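Local coordinates for Mgp-operon protein 3 (Mycoplasma pneumoniae, PDB 6RJ1), which probably mediates attachment of the bacterium to host cells, as a membrane-associated, sugar-recognising adhesin that works together with the P1 protein, at residues Thr160-Val170 with Ala651-Tyr662; Asp586-Leu594 with Thr825-Ser833. All blocks are in the same frame, centred on the assembly; numbering follows the deposited sequence.

Contacts 1 and 2 illustrate how the same chain pairs distant segments differently in its core and at its surface. The centre of contact 1 lies about 13 Å from the chain centre, that of contact 2 about 26 Å; their nearest atoms are about 15 Å apart. Residues 160-170 and 651-662 are joined by parallel strand pairing and by a buried glutamate carboxylate of the first segment, with almost every touching residue enclosed. Residues 586-594 and 825-833 instead join the start of a helix to an irregular loop, through two backbone bonds, a proline on a tyrosine face and crossed lysine chains. The contacts share no helix or strand.

Contact 1 of 2, residues Thr160-Val170 with Ala651-Tyr662; sequences TLQDLLVEQPV and ASLINASPLNSY
The Glu167 carboxylate and the Tyr662 ring arrive from opposite directions, their planes 69° apart. The phenol hydroxyl donates to Glu167: Tyr662 OH lies 2.7 Å from Glu167 OE1, at the syn lone pair of that oxygen. On the anti side the backbone gives a second bond, with Ala656 N at 2.9 Å from Glu167 OE1 and 22° out of the carboxylate plane. The other oxygen, OE2, forms salt bridges with Arg181 and Arg227, so both oxygens of the buried carboxylate are held and its rotation is probably fixed; the two arginines would favour the ionised form. With CG anti to the backbone N (chi1 -165°) and the chain extended beyond it, Glu167 reaches across to the second segment. The phenol is itself positioned by Ser657, whose OG donates to Tyr662 OH at 2.7 Å while accepting from Leu659 N in an ST turn.

Upstream, the strands run side by side. Leu165 N donates to Ser652 O and Glu167 N to Ile654 O, while between them Ile654 N gives its hydrogen to Leu165 O at 2.8 Å. Leu165 and Leu653 project to one face of the sheet, CD2 of Leu165 lying 4.1 Å from CD1 of Leu653. Val166 and Ile654 take the other face, where Leu164 CD1 meets Ile654 CD1 at 3.7 Å. Two waters bridge the backbones at either end of the direct bonds, one joining Thr160 O of the preceding helix to Ser652 N, the other Val170 N to Ala656 O.

Strand 165-167 also pairs with 229-230, and 650-654 with 549-563, both antiparallel. The arrangement is thus a parallel ladder inside a mixed beta-sheet, linking chain segments 481 residues apart in an adhesin family grouped with the beta-propellers.

Contact 2 of 2, residues Asp586-Leu594 with Thr825-Ser833; sequences DSDGGYKAL and TDKNSEPIS
Asn828 O accepts one hydrogen bond from the other segment, Tyr591 N donating to Asn828 O at 3.1 Å; beside it is a bent, weaker CA-H...O contact, Gly590 CA lying 3.3 Å from Asn828 O. This is N-terminal capping of a helix by a distant loop. Gly590 occupies the N-cap position of helix 591-595, and the loop between strands 820-821 and 834-838 supplies carbonyls to N-H groups of the first turn. The tyrosine N-H comes from above the carbonyl plane, 49° out of it, and so misses the lone pairs. One residue on, Lys592 N reaches Lys827 O at 3.2 Å. Consecutive loop carbonyls thus serve consecutive helix N-H groups in reverse order, at the end where the helix dipole would be expected to favour partial negative charge. Having no side chain, Gly590 lets the Asn828 amide lie close by, with Asn828 ND2 3.5 Å from Gly590 CA.

The lysines make an apolar contact: their aliphatic chains cross, Lys592 CD resting 3.7 Å from Lys827 CB, while the amino groups are carried off from the crossing. Around this surface contact, His731 of strand 723-732 meets the Tyr591 ring and touches Glu830 and Pro831, tying the loop and helix to the neighbouring sheet. A chi1 of -178° swings the Tyr591 ring out to the loop, and chi2 near 82° sets how its plane is turned, one face to Pro831. There a CH-pi contact forms, Pro831 CD standing 3.4 Å from the centroid of the Tyr591 ring and nearly on the ring normal.

Contact 1 of 2, residues Thr160-Val170 with Ala651-Tyr662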
ATOM      1  N   THR A 160      19.738   0.463  10.120  1.00 64.11           N
ATOM      2  CA  THR A 160      18.937   0.460   8.886  1.00 63.34           C
ATOM      3  C   THR A 160      18.331   1.838   8.649  1.00 67.36           C
ATOM      4  O   THR A 160      18.383   2.336   7.525  1.00 68.06           O
ATOM      5  CB  THR A 160      17.804  -0.591   8.955  1.00 67.21           C
ATOM      6  OG1 THR A 160      18.329  -1.858   9.341  1.00 63.02           O
ATOM      7  CG2 THR A 160      17.025  -0.721   7.632  1.00 65.16           C
ATOM      8  N   LEU A 161      17.743   2.438   9.706  1.00 62.22           N
ATOM      9  CA  LEU A 161      17.077   3.731   9.643  1.00 61.48           C
ATOM     10  C   LEU A 161      18.017   4.884   9.330  1.00 66.27           C
ATOM     11  O   LEU A 161      17.607   5.848   8.681  1.00 66.85           O
ATOM     12  CB  LEU A 161      16.268   3.988  10.916  1.00 61.27           C
ATOM     13  CG  LEU A 161      15.122   2.999  11.194  1.00 65.55           C
ATOM     14  CD1 LEU A 161      14.585   3.170  12.592  1.00 65.08           C
ATOM     15  CD2 LEU A 161      14.004   3.101  10.147  1.00 68.41           C
ATOM     16  N   GLN A 162      19.287   4.756   9.725  1.00 63.28           N
ATOM     17  CA  GLN A 162      20.318   5.757   9.462  1.00 63.36           C
ATOM     18  C   GLN A 162      20.584   5.899   7.969  1.00 67.60           C
ATOM     19  O   GLN A 162      20.830   7.010   7.495  1.00 68.46           O
ATOM     20  CB  GLN A 162      21.623   5.402  10.172  1.00 64.54           C
ATOM     21  CG  GLN A 162      21.607   5.661  11.656  1.00 76.51           C
ATOM     22  CD  GLN A 162      23.008   5.720  12.194  1.00 91.55           C
ATOM     23  OE1 GLN A 162      23.569   6.802  12.404  1.00 88.98           O
ATOM     24  NE2 GLN A 162      23.597   4.558  12.431  1.00 74.89           N
ATOM     25  N   ASP A 163      20.516   4.778   7.232  1.00 62.33           N
ATOM     26  CA  ASP A 163      20.774   4.735   5.796  1.00 61.11           C
ATOM     27  C   ASP A 163      19.529   4.562   4.948  1.00 63.10           C
ATOM     28  O   ASP A 163      19.626   4.608   3.721  1.00 63.05           O
ATOM     29  CB  ASP A 163      21.791   3.631   5.477  1.00 63.20           C
ATOM     30  CG  ASP A 163      23.241   4.008   5.713  1.00 78.56           C
ATOM     31  OD1 ASP A 163      23.558   5.229   5.667  1.00 79.20           O
ATOM     32  OD2 ASP A 163      24.071   3.080   5.917  1.00 86.93           O
ATOM     33  N   LEU A 164      18.359   4.367   5.581  1.00 57.88           N
ATOM     34  CA  LEU A 164      17.093   4.172   4.874  1.00 55.84           C
ATOM     35  C   LEU A 164      16.723   5.325   3.956  1.00 59.96           C
ATOM     36  O   LEU A 164      16.754   6.493   4.354  1.00 59.42           O
ATOM     37  CB  LEU A 164      15.942   3.856   5.841  1.00 54.80           C
ATOM     38  CG  LEU A 164      14.600   3.483   5.205  1.00 57.83           C
ATOM     39  CD1 LEU A 164      14.609   2.062   4.678  1.00 56.92           C
ATOM     40  CD2 LEU A 164      13.472   3.681   6.178  1.00 58.71           C
ATOM     41  N   LEU A 165      16.363   4.958   2.723  1.00 57.51           N
ATOM     42  CA  LEU A 165      15.920   5.841   1.651  1.00 57.04           C
ATOM     43  C   LEU A 165      14.456   5.543   1.363  1.00 59.73           C
ATOM     44  O   LEU A 165      14.096   4.378   1.216  1.00 60.02           O
ATOM     45  CB  LEU A 165      16.760   5.552   0.403  1.00 57.02           C
ATOM     46  CG  LEU A 165      17.790   6.586  -0.042  1.00 61.52           C
ATOM     47  CD1 LEU A 165      18.595   7.127   1.110  1.00 61.88           C
ATOM     48  CD2 LEU A 165      18.716   5.983  -1.060  1.00 63.63           C
ATOM     49  N   VAL A 166      13.603   6.582   1.327  1.00 54.12           N
ATOM     50  CA  VAL A 166      12.180   6.429   1.016  1.00 52.38           C
ATOM     51  C   VAL A 166      11.862   7.272  -0.225  1.00 54.86           C
ATOM     52  O   VAL A 166      12.230   8.444  -0.295  1.00 53.84           O
ATOM     53  CB  VAL A 166      11.227   6.757   2.204  1.00 55.54           C
ATOM     54  CG1 VAL A 166       9.773   6.407   1.864  1.00 54.51           C
ATOM     55  CG2 VAL A 166      11.654   6.045   3.488  1.00 55.11           C
ATOM     56  N   GLU A 167      11.195   6.662  -1.202  1.00 52.12           N
ATOM     57  CA  GLU A 167      10.794   7.325  -2.436  1.00 52.36           C
ATOM     58  C   GLU A 167       9.691   8.350  -2.152  1.00 58.43           C
ATOM     59  O   GLU A 167       8.807   8.083  -1.327  1.00 59.30           O
ATOM     60  CB  GLU A 167      10.274   6.293  -3.445  1.00 53.48           C
ATOM     61  CG  GLU A 167      10.179   6.812  -4.873  1.00 60.99           C
ATOM     62  CD  GLU A 167       9.304   6.003  -5.811  1.00 75.66           C
ATOM     63  OE1 GLU A 167       8.760   4.959  -5.381  1.00 56.25           O
ATOM     64  OE2 GLU A 167       9.169   6.415  -6.985  1.00 66.28           O
ATOM     65  N   GLN A 168       9.712   9.499  -2.870  1.00 54.28           N
ATOM     66  CA  GLN A 168       8.662  10.505  -2.754  1.00 53.86           C
ATOM     67  C   GLN A 168       7.317   9.855  -3.147  1.00 58.09           C
ATOM     68  O   GLN A 168       7.322   8.938  -3.977  1.00 57.44           O
ATOM     69  CB  GLN A 168       8.988  11.777  -3.564  1.00 54.93           C
ATOM     70  CG  GLN A 168       8.990  11.629  -5.079  1.00 64.31           C
ATOM     71  CD  GLN A 168       9.348  12.915  -5.778  1.00 73.67           C
ATOM     72  OE1 GLN A 168      10.248  12.953  -6.611  1.00 68.12           O
ATOM     73  NE2 GLN A 168       8.651  13.999  -5.461  1.00 64.21           N
ATOM     74  N   PRO A 169       6.180  10.191  -2.495  1.00 54.81           N
ATOM     75  CA  PRO A 169       4.931   9.493  -2.829  1.00 54.77           C
ATOM     76  C   PRO A 169       4.494   9.628  -4.284  1.00 60.88           C
ATOM     77  O   PRO A 169       4.760  10.643  -4.935  1.00 61.00           O
ATOM     78  CB  PRO A 169       3.914  10.086  -1.847  1.00 56.17           C
ATOM     79  CG  PRO A 169       4.721  10.700  -0.769  1.00 59.96           C
ATOM     80  CD  PRO A 169       5.956  11.200  -1.443  1.00 55.42           C
ATOM     81  N   VAL A 170       3.876   8.567  -4.807  1.00 59.58           N
ATOM     82  CA  VAL A 170       3.355   8.536  -6.168  1.00 60.35           C
ATOM     83  C   VAL A 170       2.017   9.273  -6.118  1.00 68.01           C
ATOM     84  O   VAL A 170       1.141   8.919  -5.323  1.00 68.55           O
ATOM     85  CB  VAL A 170       3.221   7.094  -6.726  1.00 64.19           C
ATOM     86  CG1 VAL A 170       2.592   7.100  -8.117  1.00 64.32           C
ATOM     87  CG2 VAL A 170       4.566   6.371  -6.749  1.00 63.70           C
ATOM     88  N   ALA A 651      22.511  -0.999   1.907  1.00 58.00           N
ATOM     89  CA  ALA A 651      21.531  -0.380   2.797  1.00 56.61           C
ATOM     90  C   ALA A 651      20.124  -0.636   2.274  1.00 60.58           C
ATOM     91  O   ALA A 651      19.988  -1.228   1.211  1.00 60.76           O
ATOM     92  CB  ALA A 651      21.794   1.104   2.890  1.00 56.98           C
ATOM     93  N   SER A 652      19.079  -0.220   3.013  1.00 56.91           N
ATOM     94  CA  SER A 652      17.679  -0.440   2.620  1.00 56.02           C
ATOM     95  C   SER A 652      17.041   0.761   1.944  1.00 58.82           C
ATOM     96  O   SER A 652      17.314   1.911   2.299  1.00 58.09           O
ATOM     97  CB  SER A 652      16.833  -0.879   3.812  1.00 58.14           C
ATOM     98  OG  SER A 652      16.994  -2.259   4.090  1.00 64.21           O
ATOM     99  N   LEU A 653      16.144   0.473   0.996  1.00 54.21           N
ATOM    100  CA  LEU A 653      15.421   1.467   0.223  1.00 53.50           C
ATOM    101  C   LEU A 653      13.940   1.047   0.094  1.00 56.82           C
ATOM    102  O   LEU A 653      13.656  -0.084  -0.300  1.00 56.98           O
ATOM    103  CB  LEU A 653      16.114   1.584  -1.154  1.00 53.62           C
ATOM    104  CG  LEU A 653      15.479   2.459  -2.235  1.00 57.90           C
ATOM    105  CD1 LEU A 653      16.556   3.118  -3.060  1.00 58.44           C
ATOM    106  CD2 LEU A 653      14.573   1.640  -3.147  1.00 57.12           C
ATOM    107  N   ILE A 654      13.011   1.975   0.389  1.00 52.32           N
ATOM    108  CA  ILE A 654      11.566   1.753   0.280  1.00 51.55           C
ATOM    109  C   ILE A 654      10.962   2.594  -0.853  1.00 58.11           C
ATOM    110  O   ILE A 654      11.159   3.813  -0.908  1.00 59.15           O
ATOM    111  CB  ILE A 654      10.816   1.932   1.640  1.00 53.79           C
ATOM    112  CG1 ILE A 654      11.337   0.921   2.716  1.00 53.19           C
ATOM    113  CG2 ILE A 654       9.286   1.826   1.460  1.00 52.68           C
ATOM    114  CD1 ILE A 654      11.033   1.294   4.146  1.00 54.30           C
ATOM    115  N   ASN A 655      10.240   1.913  -1.761  1.00 54.36           N
ATOM    116  CA  ASN A 655       9.512   2.444  -2.901  1.00 53.82           C
ATOM    117  C   ASN A 655       8.086   2.760  -2.472  1.00 57.70           C
ATOM    118  O   ASN A 655       7.471   1.982  -1.743  1.00 57.67           O
ATOM    119  CB  ASN A 655       9.510   1.423  -4.034  1.00 54.74           C
ATOM    120  CG  ASN A 655      10.851   1.273  -4.710  1.00 65.80           C
ATOM    121  OD1 ASN A 655      11.644   2.214  -4.775  1.00 53.28           O
ATOM    122  ND2 ASN A 655      11.115   0.099  -5.271  1.00 54.26           N
ATOM    123  N   ALA A 656       7.559   3.896  -2.927  1.00 54.29           N
ATOM    124  CA  ALA A 656       6.212   4.348  -2.600  1.00 54.61           C
ATOM    125  C   ALA A 656       5.133   3.671  -3.486  1.00 59.03           C
ATOM    126  O   ALA A 656       4.107   4.289  -3.797  1.00 59.59           O
ATOM    127  CB  ALA A 656       6.149   5.865  -2.728  1.00 55.65           C
ATOM    128  N   SER A 657       5.350   2.385  -3.850  1.00 54.70           N
ATOM    129  CA  SER A 657       4.484   1.600  -4.737  1.00 53.68           C
ATOM    130  C   SER A 657       4.661   0.065  -4.544  1.00 55.92           C
ATOM    131  O   SER A 657       5.629  -0.345  -3.892  1.00 54.74           O
ATOM    132  CB  SER A 657       4.795   1.968  -6.187  1.00 56.42           C
ATOM    133  OG  SER A 657       5.900   1.227  -6.684  1.00 61.22           O
ATOM    134  N   PRO A 658       3.806  -0.808  -5.158  1.00 51.85           N
ATOM    135  CA  PRO A 658       3.994  -2.257  -4.988  1.00 51.61           C
ATOM    136  C   PRO A 658       5.134  -2.873  -5.823  1.00 56.58           C
ATOM    137  O   PRO A 658       5.280  -4.105  -5.836  1.00 56.65           O
ATOM    138  CB  PRO A 658       2.617  -2.841  -5.364  1.00 52.83           C
ATOM    139  CG  PRO A 658       1.712  -1.680  -5.546  1.00 56.40           C
ATOM    140  CD  PRO A 658       2.586  -0.551  -5.948  1.00 52.39           C
ATOM    141  N   LEU A 659       5.956  -2.031  -6.496  1.00 52.36           N
ATOM    142  CA  LEU A 659       7.086  -2.500  -7.309  1.00 51.31           C
ATOM    143  C   LEU A 659       8.430  -2.475  -6.604  1.00 56.59           C
ATOM    144  O   LEU A 659       8.770  -1.481  -5.953  1.00 56.27           O
ATOM    145  CB  LEU A 659       7.199  -1.742  -8.634  1.00 50.49           C
ATOM    146  CG  LEU A 659       6.046  -1.886  -9.643  1.00 54.35           C
ATOM    147  CD1 LEU A 659       6.476  -1.398 -10.989  1.00 53.87           C
ATOM    148  CD2 LEU A 659       5.531  -3.316  -9.744  1.00 54.58           C
ATOM    149  N   ASN A 660       9.217  -3.554  -6.782  1.00 54.16           N
ATOM    150  CA  ASN A 660      10.582  -3.674  -6.252  1.00 54.68           C
ATOM    151  C   ASN A 660      11.559  -2.996  -7.203  1.00 60.54           C
ATOM    152  O   ASN A 660      12.423  -2.250  -6.755  1.00 60.42           O
ATOM    153  CB  ASN A 660      10.986  -5.145  -6.048  1.00 53.59           C
ATOM    154  CG  ASN A 660      10.717  -5.673  -4.667  1.00 65.75           C
ATOM    155  OD1 ASN A 660       9.853  -5.175  -3.931  1.00 67.62           O
ATOM    156  ND2 ASN A 660      11.454  -6.701  -4.280  1.00 51.36           N
ATOM    157  N   SER A 661      11.410  -3.251  -8.519  1.00 58.50           N
ATOM    158  CA  SER A 661      12.265  -2.681  -9.559  1.00 58.35           C
ATOM    159  C   SER A 661      11.523  -1.667 -10.421  1.00 61.28           C
ATOM    160  O   SER A 661      10.366  -1.889 -10.803  1.00 60.30           O
ATOM    161  CB  SER A 661      12.856  -3.780 -10.437  1.00 61.00           C
ATOM    162  OG  SER A 661      13.682  -3.246 -11.460  1.00 65.60           O
ATOM    163  N   TYR A 662      12.214  -0.559 -10.732  1.00 56.54           N
ATOM    164  CA  TYR A 662      11.732   0.519 -11.587  1.00 55.61           C
ATOM    165  C   TYR A 662      12.542   0.556 -12.874  1.00 60.47           C
ATOM    166  O   TYR A 662      12.488   1.551 -13.603  1.00 61.06           O
ATOM    167  CB  TYR A 662      11.852   1.856 -10.860  1.00 56.36           C
ATOM    168  CG  TYR A 662      10.758   2.127  -9.850  1.00 58.02           C
ATOM    169  CD1 TYR A 662       9.421   2.182 -10.240  1.00 60.68           C
ATOM    170  CD2 TYR A 662      11.065   2.436  -8.530  1.00 58.09           C
ATOM    171  CE1 TYR A 662       8.413   2.503  -9.330  1.00 61.57           C
ATOM    172  CE2 TYR A 662      10.068   2.774  -7.617  1.00 58.99           C
ATOM    173  CZ  TYR A 662       8.744   2.807  -8.022  1.00 65.26           C
ATOM    174  OH  TYR A 662       7.763   3.126  -7.124  1.00 65.05           O
TER
HETATM  175  O   HOH W   1      19.544   0.887   5.508  1.00 55.94           O
HETATM  176  O   HOH W   2       3.025   6.609  -2.761  1.00 54.16           O

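Contact 2 of 2, residues Asp586-Leu594 with Thr825-Ser833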
ATOM      1  N   ASP A 586       9.267 -23.092 -17.698  1.00 78.32           N
ATOM      2  CA  ASP A 586       9.302 -24.531 -17.451  1.00 78.58           C
ATOM      3  C   ASP A 586       8.773 -24.932 -16.059  1.00 82.76           C
ATOM      4  O   ASP A 586       9.003 -26.066 -15.632  1.00 81.96           O
ATOM      5  CB  ASP A 586      10.747 -25.034 -17.635  1.00 80.57           C
ATOM      6  CG  ASP A 586      11.738 -24.446 -16.643  1.00 94.55           C
ATOM      7  OD1 ASP A 586      11.698 -23.211 -16.416  1.00 95.27           O
ATOM      8  OD2 ASP A 586      12.553 -25.209 -16.103  1.00103.16           O
ATOM      9  N   SER A 587       8.065 -24.024 -15.356  1.00 79.96           N
ATOM     10  CA  SER A 587       7.512 -24.332 -14.036  1.00 80.30           C
ATOM     11  C   SER A 587       6.485 -25.448 -14.133  1.00 86.46           C
ATOM     12  O   SER A 587       5.787 -25.561 -15.146  1.00 85.59           O
ATOM     13  CB  SER A 587       6.835 -23.108 -13.434  1.00 83.28           C
ATOM     14  OG  SER A 587       7.745 -22.048 -13.221  1.00 92.90           O
ATOM     15  N   ASP A 588       6.390 -26.266 -13.072  1.00 85.46           N
ATOM     16  CA  ASP A 588       5.402 -27.335 -12.993  1.00 86.41           C
ATOM     17  C   ASP A 588       4.015 -26.723 -12.771  1.00 90.86           C
ATOM     18  O   ASP A 588       3.912 -25.581 -12.306  1.00 90.66           O
ATOM     19  CB  ASP A 588       5.762 -28.347 -11.892  1.00 88.82           C
ATOM     20  CG  ASP A 588       6.982 -29.186 -12.211  1.00103.74           C
ATOM     21  OD1 ASP A 588       7.037 -29.766 -13.328  1.00103.94           O
ATOM     22  OD2 ASP A 588       7.879 -29.277 -11.344  1.00112.92           O
ATOM     23  N   GLY A 589       2.979 -27.468 -13.151  1.00 87.17           N
ATOM     24  CA  GLY A 589       1.593 -27.028 -13.063  1.00 86.61           C
ATOM     25  C   GLY A 589       1.046 -26.881 -11.662  1.00 89.74           C
ATOM     26  O   GLY A 589       1.520 -27.524 -10.723  1.00 89.54           O
ATOM     27  N   GLY A 590       0.034 -26.035 -11.542  1.00 85.76           N
ATOM     28  CA  GLY A 590      -0.659 -25.793 -10.286  1.00 85.08           C
ATOM     29  C   GLY A 590      -0.188 -24.540  -9.601  1.00 87.48           C
ATOM     30  O   GLY A 590       0.937 -24.097  -9.843  1.00 88.21           O
ATOM     31  N   TYR A 591      -1.042 -23.971  -8.732  1.00 81.24           N
ATOM     32  CA  TYR A 591      -0.709 -22.754  -8.000  1.00 79.80           C
ATOM     33  C   TYR A 591       0.555 -22.896  -7.163  1.00 82.83           C
ATOM     34  O   TYR A 591       1.439 -22.051  -7.287  1.00 81.71           O
ATOM     35  CB  TYR A 591      -1.884 -22.250  -7.139  1.00 79.96           C
ATOM     36  CG  TYR A 591      -1.583 -20.957  -6.406  1.00 80.54           C
ATOM     37  CD1 TYR A 591      -1.690 -19.725  -7.047  1.00 82.47           C
ATOM     38  CD2 TYR A 591      -1.171 -20.966  -5.073  1.00 80.87           C
ATOM     39  CE1 TYR A 591      -1.404 -18.531  -6.378  1.00 83.44           C
ATOM     40  CE2 TYR A 591      -0.879 -19.780  -4.395  1.00 81.21           C
ATOM     41  CZ  TYR A 591      -1.001 -18.563  -5.048  1.00 88.38           C
ATOM     42  OH  TYR A 591      -0.705 -17.390  -4.387  1.00 88.20           O
ATOM     43  N   LYS A 592       0.643 -23.946  -6.313  1.00 79.79           N
ATOM     44  CA  LYS A 592       1.789 -24.146  -5.420  1.00 79.85           C
ATOM     45  C   LYS A 592       3.112 -24.315  -6.143  1.00 81.85           C
ATOM     46  O   LYS A 592       4.104 -23.738  -5.705  1.00 81.94           O
ATOM     47  CB  LYS A 592       1.571 -25.290  -4.423  1.00 83.88           C
ATOM     48  CG  LYS A 592       2.377 -25.089  -3.132  1.00110.27           C
ATOM     49  CD  LYS A 592       2.026 -26.091  -2.034  1.00124.28           C
ATOM     50  CE  LYS A 592       2.110 -25.487  -0.649  1.00135.67           C
ATOM     51  NZ  LYS A 592       0.991 -24.535  -0.377  1.00144.60           N
ATOM     52  N   ALA A 593       3.137 -25.072  -7.249  1.00 76.29           N
ATOM     53  CA  ALA A 593       4.373 -25.271  -8.002  1.00 75.08           C
ATOM     54  C   ALA A 593       4.870 -23.968  -8.610  1.00 75.85           C
ATOM     55  O   ALA A 593       6.081 -23.723  -8.602  1.00 76.93           O
ATOM     56  CB  ALA A 593       4.176 -26.317  -9.083  1.00 75.94           C
ATOM     57  N   LEU A 594       3.940 -23.121  -9.098  1.00 68.49           N
ATOM     58  CA  LEU A 594       4.252 -21.827  -9.706  1.00 66.58           C
ATOM     59  C   LEU A 594       4.827 -20.844  -8.702  1.00 68.22           C
ATOM     60  O   LEU A 594       5.829 -20.197  -8.999  1.00 67.35           O
ATOM     61  CB  LEU A 594       3.020 -21.212 -10.389  1.00 66.25           C
ATOM     62  CG  LEU A 594       2.550 -21.836 -11.700  1.00 70.54           C
ATOM     63  CD1 LEU A 594       1.180 -21.330 -12.064  1.00 71.06           C
ATOM     64  CD2 LEU A 594       3.504 -21.549 -12.834  1.00 71.52           C
ATOM     65  N   THR A 825      -7.740 -29.151   0.411  1.00114.40           N
ATOM     66  CA  THR A 825      -6.743 -30.233   0.440  1.00115.43           C
ATOM     67  C   THR A 825      -5.720 -30.097  -0.711  1.00121.01           C
ATOM     68  O   THR A 825      -4.513 -30.140  -0.455  1.00121.09           O
ATOM     69  CB  THR A 825      -7.432 -31.621   0.452  1.00126.95           C
ATOM     70  OG1 THR A 825      -8.435 -31.656   1.471  1.00129.47           O
ATOM     71  CG2 THR A 825      -6.443 -32.775   0.657  1.00125.96           C
ATOM     72  N   ASP A 826      -6.216 -29.923  -1.965  1.00117.89           N
ATOM     73  CA  ASP A 826      -5.417 -29.812  -3.194  1.00117.64           C
ATOM     74  C   ASP A 826      -4.537 -28.551  -3.265  1.00119.92           C
ATOM     75  O   ASP A 826      -5.028 -27.432  -3.078  1.00118.78           O
ATOM     76  CB  ASP A 826      -6.316 -29.933  -4.441  1.00119.69           C
ATOM     77  CG  ASP A 826      -5.566 -30.181  -5.738  1.00131.78           C
ATOM     78  OD1 ASP A 826      -4.881 -31.225  -5.842  1.00132.93           O
ATOM     79  OD2 ASP A 826      -5.679 -29.344  -6.656  1.00137.48           O
ATOM     80  N   LYS A 827      -3.229 -28.763  -3.549  1.00115.79           N
ATOM     81  CA  LYS A 827      -2.196 -27.724  -3.690  1.00115.04           C
ATOM     82  C   LYS A 827      -2.074 -27.190  -5.134  1.00117.18           C
ATOM     83  O   LYS A 827      -1.562 -26.087  -5.345  1.00116.35           O
ATOM     84  CB  LYS A 827      -0.837 -28.201  -3.136  1.00117.59           C
ATOM     85  CG  LYS A 827      -0.229 -29.431  -3.821  1.00132.28           C
ATOM     86  CD  LYS A 827       1.304 -29.343  -3.902  1.00143.45           C
ATOM     87  CE  LYS A 827       2.030 -29.877  -2.684  1.00155.22           C
ATOM     88  NZ  LYS A 827       2.067 -31.364  -2.662  1.00163.52           N
ATOM     89  N   ASN A 828      -2.552 -27.980  -6.119  1.00112.91           N
ATOM     90  CA  ASN A 828      -2.584 -27.624  -7.544  1.00111.94           C
ATOM     91  C   ASN A 828      -3.690 -26.598  -7.780  1.00112.27           C
ATOM     92  O   ASN A 828      -3.603 -25.789  -8.711  1.00111.58           O
ATOM     93  CB  ASN A 828      -2.845 -28.864  -8.412  1.00113.67           C
ATOM     94  CG  ASN A 828      -1.599 -29.578  -8.864  1.00133.62           C
ATOM     95  OD1 ASN A 828      -1.062 -30.443  -8.165  1.00128.41           O
ATOM     96  ND2 ASN A 828      -1.123 -29.236 -10.052  1.00123.39           N
ATOM     97  N   SER A 829      -4.742 -26.655  -6.939  1.00106.32           N
ATOM     98  CA  SER A 829      -5.883 -25.748  -6.983  1.00104.80           C
ATOM     99  C   SER A 829      -5.468 -24.359  -6.525  1.00104.94           C
ATOM    100  O   SER A 829      -4.654 -24.228  -5.599  1.00103.81           O
ATOM    101  CB  SER A 829      -7.014 -26.268  -6.101  1.00108.29           C
ATOM    102  OG  SER A 829      -7.606 -27.435  -6.652  1.00117.01           O
ATOM    103  N   GLU A 830      -6.013 -23.320  -7.191  1.00 99.29           N
ATOM    104  CA  GLU A 830      -5.774 -21.929  -6.810  1.00 97.98           C
ATOM    105  C   GLU A 830      -6.350 -21.682  -5.401  1.00 98.20           C
ATOM    106  O   GLU A 830      -7.302 -22.369  -5.028  1.00 97.45           O
ATOM    107  CB  GLU A 830      -6.370 -20.957  -7.839  1.00 99.49           C
ATOM    108  CG  GLU A 830      -5.344 -20.476  -8.850  1.00112.07           C
ATOM    109  CD  GLU A 830      -5.650 -19.136  -9.493  1.00136.40           C
ATOM    110  OE1 GLU A 830      -6.208 -19.134 -10.616  1.00129.38           O
ATOM    111  OE2 GLU A 830      -5.331 -18.090  -8.879  1.00129.01           O
ATOM    112  N   PRO A 831      -5.753 -20.794  -4.563  1.00 92.33           N
ATOM    113  CA  PRO A 831      -6.286 -20.600  -3.206  1.00 91.01           C
ATOM    114  C   PRO A 831      -7.720 -20.110  -3.244  1.00 91.37           C
ATOM    115  O   PRO A 831      -8.048 -19.201  -4.016  1.00 91.26           O
ATOM    116  CB  PRO A 831      -5.336 -19.571  -2.581  1.00 92.96           C
ATOM    117  CG  PRO A 831      -4.710 -18.878  -3.732  1.00 97.62           C
ATOM    118  CD  PRO A 831      -4.599 -19.907  -4.810  1.00 93.54           C
ATOM    119  N   ILE A 832      -8.582 -20.767  -2.459  1.00 84.78           N
ATOM    120  CA  ILE A 832      -9.999 -20.423  -2.399  1.00 82.89           C
ATOM    121  C   ILE A 832     -10.249 -19.220  -1.443  1.00 82.14           C
ATOM    122  O   ILE A 832     -11.373 -18.719  -1.388  1.00 81.50           O
ATOM    123  CB  ILE A 832     -10.909 -21.654  -2.126  1.00 86.08           C
ATOM    124  CG1 ILE A 832     -10.516 -22.423  -0.839  1.00 86.57           C
ATOM    125  CG2 ILE A 832     -10.946 -22.580  -3.363  1.00 86.55           C
ATOM    126  CD1 ILE A 832     -11.584 -23.472  -0.342  1.00 93.67           C
ATOM    127  N   SER A 833      -9.180 -18.725  -0.756  1.00 75.00           N
ATOM    128  CA  SER A 833      -9.195 -17.584   0.169  1.00 73.17           C
ATOM    129  C   SER A 833      -9.107 -16.241  -0.572  1.00 74.96           C
ATOM    130  O   SER A 833      -9.428 -15.199  -0.003  1.00 73.03           O
ATOM    131  CB  SER A 833      -8.045 -17.694   1.166  1.00 75.15           C
ATOM    132  OG  SER A 833      -6.786 -17.605   0.519  1.00 79.73           O
TER